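PDB 4MJE: probable glutaredoxin ssr2061 from Synechocystis sp., which probably reduces low-molecular-weight disulfides and protein disulfides as a glutathione-dependent oxidoreductase, drawing on NADPH through glutathione reductase. Local coordinates for residues Ser15-Tyr21 with Pro69-Asp75; Leu35-Lys39 with Asp88-Asp94. The protein carries 1 engineered substitution. One frame throughout, in Å; residues are numbered along the deposited sequence.

Contact 1: residues Ser15-Tyr21 with Pro69-Asp75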
loop_
_atom_site.group_PDB
_atom_site.type_symbol
_atom_site.label_atom_id
_atom_site.label_comp_id
_atom_site.label_asym_id
_atom_site.label_seq_id
_atom_site.Cartn_x
_atom_site.Cartn_y
_atom_site.Cartn_z
ATOM N N SER A 15 5.303 -10.014 7.708
ATOM C CA SER A 15 5.736 -8.655 7.386
ATOM C C SER A 15 4.553 -7.747 7.047
ATOM O O SER A 15 3.410 -8.190 7.024
ATOM C CB SER A 15 6.697 -8.679 6.199
ATOM O OG SER A 15 6.079 -9.278 5.073
ATOM N N ALA A 16 4.852 -6.478 6.771
ATOM C CA ALA A 16 3.832 -5.498 6.441
ATOM C C ALA A 16 3.038 -5.955 5.224
ATOM O O ALA A 16 3.588 -6.464 4.254
ATOM C CB ALA A 16 4.458 -4.121 6.174
ATOM N N LYS A 17 1.730 -5.787 5.318
ATOM C CA LYS A 17 0.812 -6.041 4.217
ATOM C C LYS A 17 0.481 -4.684 3.576
ATOM O O LYS A 17 -0.210 -3.855 4.182
ATOM C CB LYS A 17 -0.430 -6.738 4.784
ATOM C CG LYS A 17 -1.472 -7.112 3.763
ATOM C CD LYS A 17 -2.744 -7.538 4.462
ATOM C CE LYS A 17 -3.844 -7.859 3.491
ATOM N NZ LYS A 17 -5.110 -8.166 4.206
ATOM N N ILE A 18 0.998 -4.451 2.374
ATOM C CA ILE A 18 0.832 -3.184 1.682
ATOM C C ILE A 18 0.067 -3.424 0.394
ATOM O O ILE A 18 0.470 -4.241 -0.430
ATOM C CB ILE A 18 2.189 -2.527 1.385
ATOM C CG1 ILE A 18 2.966 -2.318 2.695
ATOM C CG2 ILE A 18 1.995 -1.204 0.665
ATOM C CD1 ILE A 18 4.419 -1.938 2.523
ATOM N N GLU A 19 -1.062 -2.730 0.235
ATOM C CA GLU A 19 -1.963 -2.920 -0.896
ATOM C C GLU A 19 -2.266 -1.591 -1.554
ATOM O O GLU A 19 -2.521 -0.593 -0.866
ATOM C CB GLU A 19 -3.296 -3.521 -0.454
ATOM C CG GLU A 19 -3.185 -4.838 0.281
ATOM C CD GLU A 19 -4.461 -5.166 1.018
ATOM O OE1 GLU A 19 -5.295 -5.929 0.481
ATOM O OE2 GLU A 19 -4.650 -4.655 2.137
ATOM N N ILE A 20 -2.257 -1.589 -2.879
ATOM C CA ILE A 20 -2.690 -0.408 -3.614
ATOM C C ILE A 20 -3.566 -0.808 -4.790
ATOM O O ILE A 20 -3.184 -1.671 -5.584
ATOM C CB ILE A 20 -1.485 0.450 -4.096
ATOM C CG1 ILE A 20 -1.992 1.715 -4.794
ATOM C CG2 ILE A 20 -0.513 -0.340 -4.986
ATOM C CD1 ILE A 20 -0.934 2.727 -5.099
ATOM N N TYR A 21 -4.764 -0.217 -4.845
ATOM C CA TYR A 21 -5.687 -0.387 -5.954
ATOM C C TYR A 21 -5.444 0.714 -6.990
ATOM O O TYR A 21 -5.336 1.898 -6.646
ATOM C CB TYR A 21 -7.152 -0.299 -5.514
ATOM C CG TYR A 21 -7.655 -1.289 -4.490
ATOM C CD1 TYR A 21 -8.555 -2.289 -4.839
ATOM C CD2 TYR A 21 -7.318 -1.163 -3.144
ATOM C CE1 TYR A 21 -9.067 -3.156 -3.880
ATOM C CE2 TYR A 21 -7.826 -2.027 -2.193
ATOM C CZ TYR A 21 -8.688 -3.001 -2.568
ATOM O OH TYR A 21 -9.212 -3.830 -1.604
ATOM N N PRO A 69 -5.667 6.332 -6.605
ATOM C CA PRO A 69 -5.562 4.995 -6.026
ATOM C C PRO A 69 -6.189 4.939 -4.636
ATOM O O PRO A 69 -6.535 5.964 -4.057
ATOM C CB PRO A 69 -4.044 4.802 -5.906
ATOM C CG PRO A 69 -3.553 6.163 -5.640
ATOM C CD PRO A 69 -4.398 7.069 -6.500
ATOM N N GLN A 70 -6.285 3.732 -4.079
ATOM C CA GLN A 70 -6.573 3.562 -2.644
ATOM C C GLN A 70 -5.507 2.640 -2.059
ATOM O O GLN A 70 -5.208 1.585 -2.628
ATOM C CB GLN A 70 -7.978 2.992 -2.387
ATOM C CG GLN A 70 -9.115 3.862 -2.924
ATOM C CD GLN A 70 -9.215 5.186 -2.221
ATOM O OE1 GLN A 70 -8.707 5.350 -1.108
ATOM N NE2 GLN A 70 -9.859 6.153 -2.866
ATOM N N ILE A 71 -4.941 3.058 -0.940
ATOM C CA ILE A 71 -3.816 2.391 -0.317
ATOM C C ILE A 71 -4.175 1.941 1.081
ATOM O O ILE A 71 -4.789 2.678 1.825
ATOM C CB ILE A 71 -2.608 3.356 -0.257
ATOM C CG1 ILE A 71 -2.183 3.742 -1.676
ATOM C CG2 ILE A 71 -1.434 2.749 0.498
ATOM C CD1 ILE A 71 -1.561 5.102 -1.769
ATOM N N PHE A 72 -3.766 0.707 1.396
ATOM C CA PHE A 72 -3.935 0.086 2.710
ATOM C C PHE A 72 -2.582 -0.417 3.202
ATOM O O PHE A 72 -1.825 -0.999 2.443
ATOM C CB PHE A 72 -4.941 -1.086 2.645
ATOM C CG PHE A 72 -6.350 -0.653 2.314
ATOM C CD1 PHE A 72 -6.685 -0.303 1.014
ATOM C CD2 PHE A 72 -7.328 -0.562 3.299
ATOM C CE1 PHE A 72 -7.979 0.119 0.705
ATOM C CE2 PHE A 72 -8.621 -0.155 2.963
ATOM C CZ PHE A 72 -8.917 0.198 1.677
ATOM N N ILE A 73 -2.327 -0.225 4.486
ATOM C CA ILE A 73 -1.138 -0.771 5.132
ATOM C C ILE A 73 -1.589 -1.470 6.404
ATOM O O ILE A 73 -2.247 -0.856 7.241
ATOM C CB ILE A 73 -0.103 0.327 5.469
ATOM C CG1 ILE A 73 0.395 1.011 4.197
ATOM C CG2 ILE A 73 1.098 -0.264 6.228
ATOM C CD1 ILE A 73 1.245 2.232 4.476
ATOM N N ASP A 74 -1.238 -2.744 6.539
ATOM C CA ASP A 74 -1.688 -3.591 7.643
ATOM C C ASP A 74 -3.174 -3.449 7.903
ATOM O O ASP A 74 -3.636 -3.336 9.029
ATOM C CB ASP A 74 -0.869 -3.320 8.895
ATOM C CG ASP A 74 0.519 -3.892 8.789
ATOM O OD1 ASP A 74 0.710 -4.806 7.941
ATOM O OD2 ASP A 74 1.411 -3.431 9.533
ATOM N N ASP A 75 -3.898 -3.445 6.794
ATOM C CA ASP A 75 -5.353 -3.468 6.752
ATOM C C ASP A 75 -5.995 -2.135 7.082
ATOM O O ASP A 75 -7.213 -2.020 7.026
ATOM C CB ASP A 75 -5.937 -4.607 7.616
ATOM C CG ASP A 75 -5.679 -5.969 7.023
ATOM O OD1 ASP A 75 -5.676 -6.094 5.784
ATOM O OD2 ASP A 75 -5.481 -6.917 7.794
HETATM O O HOH W 1 -3.074 -3.615 4.107
HETATM O O HOH W 2 -4.330 -9.353 7.361
#
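K17 reaches over D75 at the end of an antiparallel pairing between strands 18-22 and 70-73, two central strands of the thioredoxin-fold sheet. CB of K17 lies 3.9 Å from OD1 of D74. With CG anti to the backbone N (chi1 -178°) and the rest extended, the chain runs out across D75: CD and CE close on OD1 of that carboxylate, and NZ ends 2.7 Å from the same oxygen, a salt bridge on its syn lone pair. D74 deals with the backbone instead: its OD1 takes the N-H of K17 at 3.0 Å in a nearly straight bond, while its own N returns a bond to K17 O. One water ties K17 O, E19 OE2 and D75 N together.

Farther along, E19 and F72 are a hydrogen-bonded pair, as are Y21 and Q70. The Y21 and F72 rings meet obliquely, CE2 of Y21 lying 3.6 Å from CE1 of F72. On the opposite face of the sheet, I20 CG1 packs alongside I71 CG1 at 3.7 Å, and I20 CD1 touches P69 CB, next to the cis peptide bond.

On the E19, Y21 and F72 face, R61 salt-bridges E19 OE2, Y46 OH hydrogen-bonds E19 OE1, and Y21 touches M58 of helix 52-61. The isoleucine face packs on helices 27-39 and 93-97, with strands 44-47 and 76-79 flanking the pair.

Contact 2: residues Leu35-Lys39 with Asp88-Asp94. Engineered in segment 35-39: L38 (natural residue Arg).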
loop_
_atom_site.group_PDB
_atom_site.type_symbol
_atom_site.label_atom_id
_atom_site.label_comp_id
_atom_site.label_asym_id
_atom_site.label_seq_id
_atom_site.Cartn_x
_atom_site.Cartn_y
_atom_site.Cartn_z
ATOM N N LEU A 35 6.287 6.173 -5.592
ATOM C CA LEU A 35 6.730 6.364 -4.223
ATOM C C LEU A 35 6.966 5.018 -3.516
ATOM O O LEU A 35 7.986 4.820 -2.842
ATOM C CB LEU A 35 5.718 7.200 -3.446
ATOM C CG LEU A 35 6.125 7.551 -2.009
ATOM C CD1 LEU A 35 7.487 8.258 -1.918
ATOM C CD2 LEU A 35 5.065 8.406 -1.384
ATOM N N LEU A 36 6.036 4.080 -3.672
ATOM C CA LEU A 36 6.170 2.768 -3.056
ATOM C C LEU A 36 7.386 2.028 -3.591
ATOM O O LEU A 36 8.111 1.386 -2.837
ATOM C CB LEU A 36 4.889 1.949 -3.249
ATOM C CG LEU A 36 3.656 2.489 -2.516
ATOM C CD1 LEU A 36 2.400 1.744 -2.942
ATOM C CD2 LEU A 36 3.842 2.388 -1.009
ATOM N N LYS A 37 7.602 2.117 -4.901
ATOM C CA LYS A 37 8.750 1.488 -5.520
ATOM C C LYS A 37 10.041 2.123 -5.007
ATOM O O LYS A 37 10.995 1.421 -4.715
ATOM C CB LYS A 37 8.643 1.538 -7.046
ATOM C CG LYS A 37 7.543 0.643 -7.570
ATOM C CD LYS A 37 7.413 0.776 -9.051
ATOM C CE LYS A 37 6.413 -0.221 -9.598
ATOM N NZ LYS A 37 6.295 -0.060 -11.084
ATOM N N LEU A 38 10.082 3.439 -4.851
ATOM C CA LEU A 38 11.303 4.098 -4.403
ATOM C C LEU A 38 11.630 3.745 -2.944
ATOM O O LEU A 38 12.797 3.765 -2.549
ATOM C CB LEU A 38 11.193 5.607 -4.639
ATOM C CG LEU A 38 11.228 5.971 -6.137
ATOM C CD1 LEU A 38 10.852 7.436 -6.356
ATOM C CD2 LEU A 38 12.597 5.693 -6.776
ATOM N N LYS A 39 10.620 3.443 -2.132
ATOM C CA LYS A 39 10.858 2.947 -0.774
ATOM C C LYS A 39 11.463 1.529 -0.750
ATOM O O LYS A 39 12.069 1.125 0.243
ATOM C CB LYS A 39 9.554 2.967 0.055
ATOM C CG LYS A 39 8.954 4.339 0.283
ATOM C CD LYS A 39 9.840 5.167 1.164
ATOM C CE LYS A 39 9.165 6.462 1.547
ATOM N NZ LYS A 39 10.042 7.294 2.370
ATOM N N ASP A 88 4.560 11.048 3.833
ATOM C CA ASP A 88 6.003 11.022 3.641
ATOM C C ASP A 88 6.625 12.403 3.922
ATOM O O ASP A 88 7.672 12.508 4.555
ATOM C CB ASP A 88 6.380 10.540 2.248
ATOM C CG ASP A 88 7.825 10.055 2.168
ATOM O OD1 ASP A 88 8.463 10.289 1.117
ATOM O OD2 ASP A 88 8.308 9.416 3.140
ATOM N N GLY A 89 5.957 13.467 3.494
ATOM C CA GLY A 89 6.464 14.807 3.736
ATOM C C GLY A 89 6.495 15.197 5.196
ATOM O O GLY A 89 7.297 16.037 5.613
ATOM N N ALA A 90 5.609 14.584 5.971
ATOM C CA ALA A 90 5.547 14.814 7.406
ATOM C C ALA A 90 6.510 13.923 8.174
ATOM O O ALA A 90 6.630 14.062 9.386
ATOM C CB ALA A 90 4.131 14.588 7.912
ATOM N N GLY A 91 7.169 13.010 7.464
ATOM C CA GLY A 91 8.067 12.055 8.086
ATOM C C GLY A 91 7.370 10.883 8.737
ATOM O O GLY A 91 7.964 10.214 9.577
ATOM N N LYS A 92 6.145 10.596 8.317
ATOM C CA LYS A 92 5.320 9.608 8.980
ATOM C C LYS A 92 5.056 8.368 8.136
ATOM O O LYS A 92 4.367 7.457 8.604
ATOM C CB LYS A 92 3.983 10.229 9.357
ATOM C CG LYS A 92 4.089 11.315 10.396
ATOM C CD LYS A 92 2.727 11.765 10.805
ATOM C CE LYS A 92 2.788 12.696 11.975
ATOM N NZ LYS A 92 1.664 13.654 11.841
ATOM N N LEU A 93 5.579 8.295 6.919
ATOM C CA LEU A 93 5.312 7.127 6.092
ATOM C C LEU A 93 6.241 5.985 6.457
ATOM O O LEU A 93 5.785 4.856 6.623
ATOM C CB LEU A 93 5.456 7.458 4.608
ATOM C CG LEU A 93 5.104 6.310 3.660
ATOM C CD1 LEU A 93 3.707 5.746 3.895
ATOM C CD2 LEU A 93 5.230 6.797 2.232
ATOM N N ASP A 94 7.533 6.255 6.587
ATOM C CA ASP A 94 8.465 5.182 6.890
ATOM C C ASP A 94 8.053 4.333 8.123
ATOM O O ASP A 94 8.051 3.116 8.049
ATOM C CB ASP A 94 9.898 5.717 7.025
ATOM C CG ASP A 94 10.495 6.170 5.688
ATOM O OD1 ASP A 94 11.418 7.016 5.703
ATOM O OD2 ASP A 94 10.058 5.684 4.639
#
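L35 and L93 meet tip to tip, CD2 of L35 lying 4.0 Å from CD2 of L93, and this buried methyl contact is the apolar side of the junction between helix 27-39 and the turn that links helix 81-89 to helix 93-97. In both leucines CG lies anti to the backbone N, which sends their methyl ends across the gap. The other methyl of L35, CD1, rests 3.8 Å from OD1 of D88, while Y85 touches L35 and I84 touches L93, so helix 81-89 contributes to the same hydrophobic patch.

The charged side lies nearer solvent: K39, D88 and D94 are all partly exposed, and the lysine spans it. K39 bends at its second torsion (chi2 -67°) and then runs out extended. Its CE passes 4.0 Å from CD2 of L93, so the aliphatic chain borders the leucines before its ammonium group arrives between two carboxylates. NZ of K39 is 2.8 Å from OD2 of D88, which comes from the opposite direction, and 2.8 Å from OD2 of D94, whose side chain crosses that of K39 at about a right angle. Each oxygen is met on its syn side but well out of the carboxylate plane, by 33° in D88 and 29° in D94. G91, with positive phi, ends helix 81-89 in a Schellman motif; the chain turns there, and D88 before it and D94 after it both reach K39.

Two acids around one base leave the trio with a net negative charge if all are ionised. The shared ammonium would then offset the repulsion between the carboxylates, linking the end of helix 81-89 and the start of helix 93-97 to helix 27-39.

Contact 1 builds the centre of the sheet, and contact 2 joins helices on one side of it; their centres lie 13 Å apart. They touch where I20 CD1 meets L36 CD1 at 4.1 Å, a packing contact between strand 18-22 and helix 27-39, which follow each other in the chain. Helix 93-97 is a second connection, because L97 packs on I18 and I73. C26, just before helix 27-39, and C29 in its first turn are probably the redox centre, as in other glutaredoxins: the side chain of P69 in contact 1 touches C29 and is about 4 Å from a bound sulfate, probably from the crystallisation liquor, whereas contact 2 holds that helix's far end.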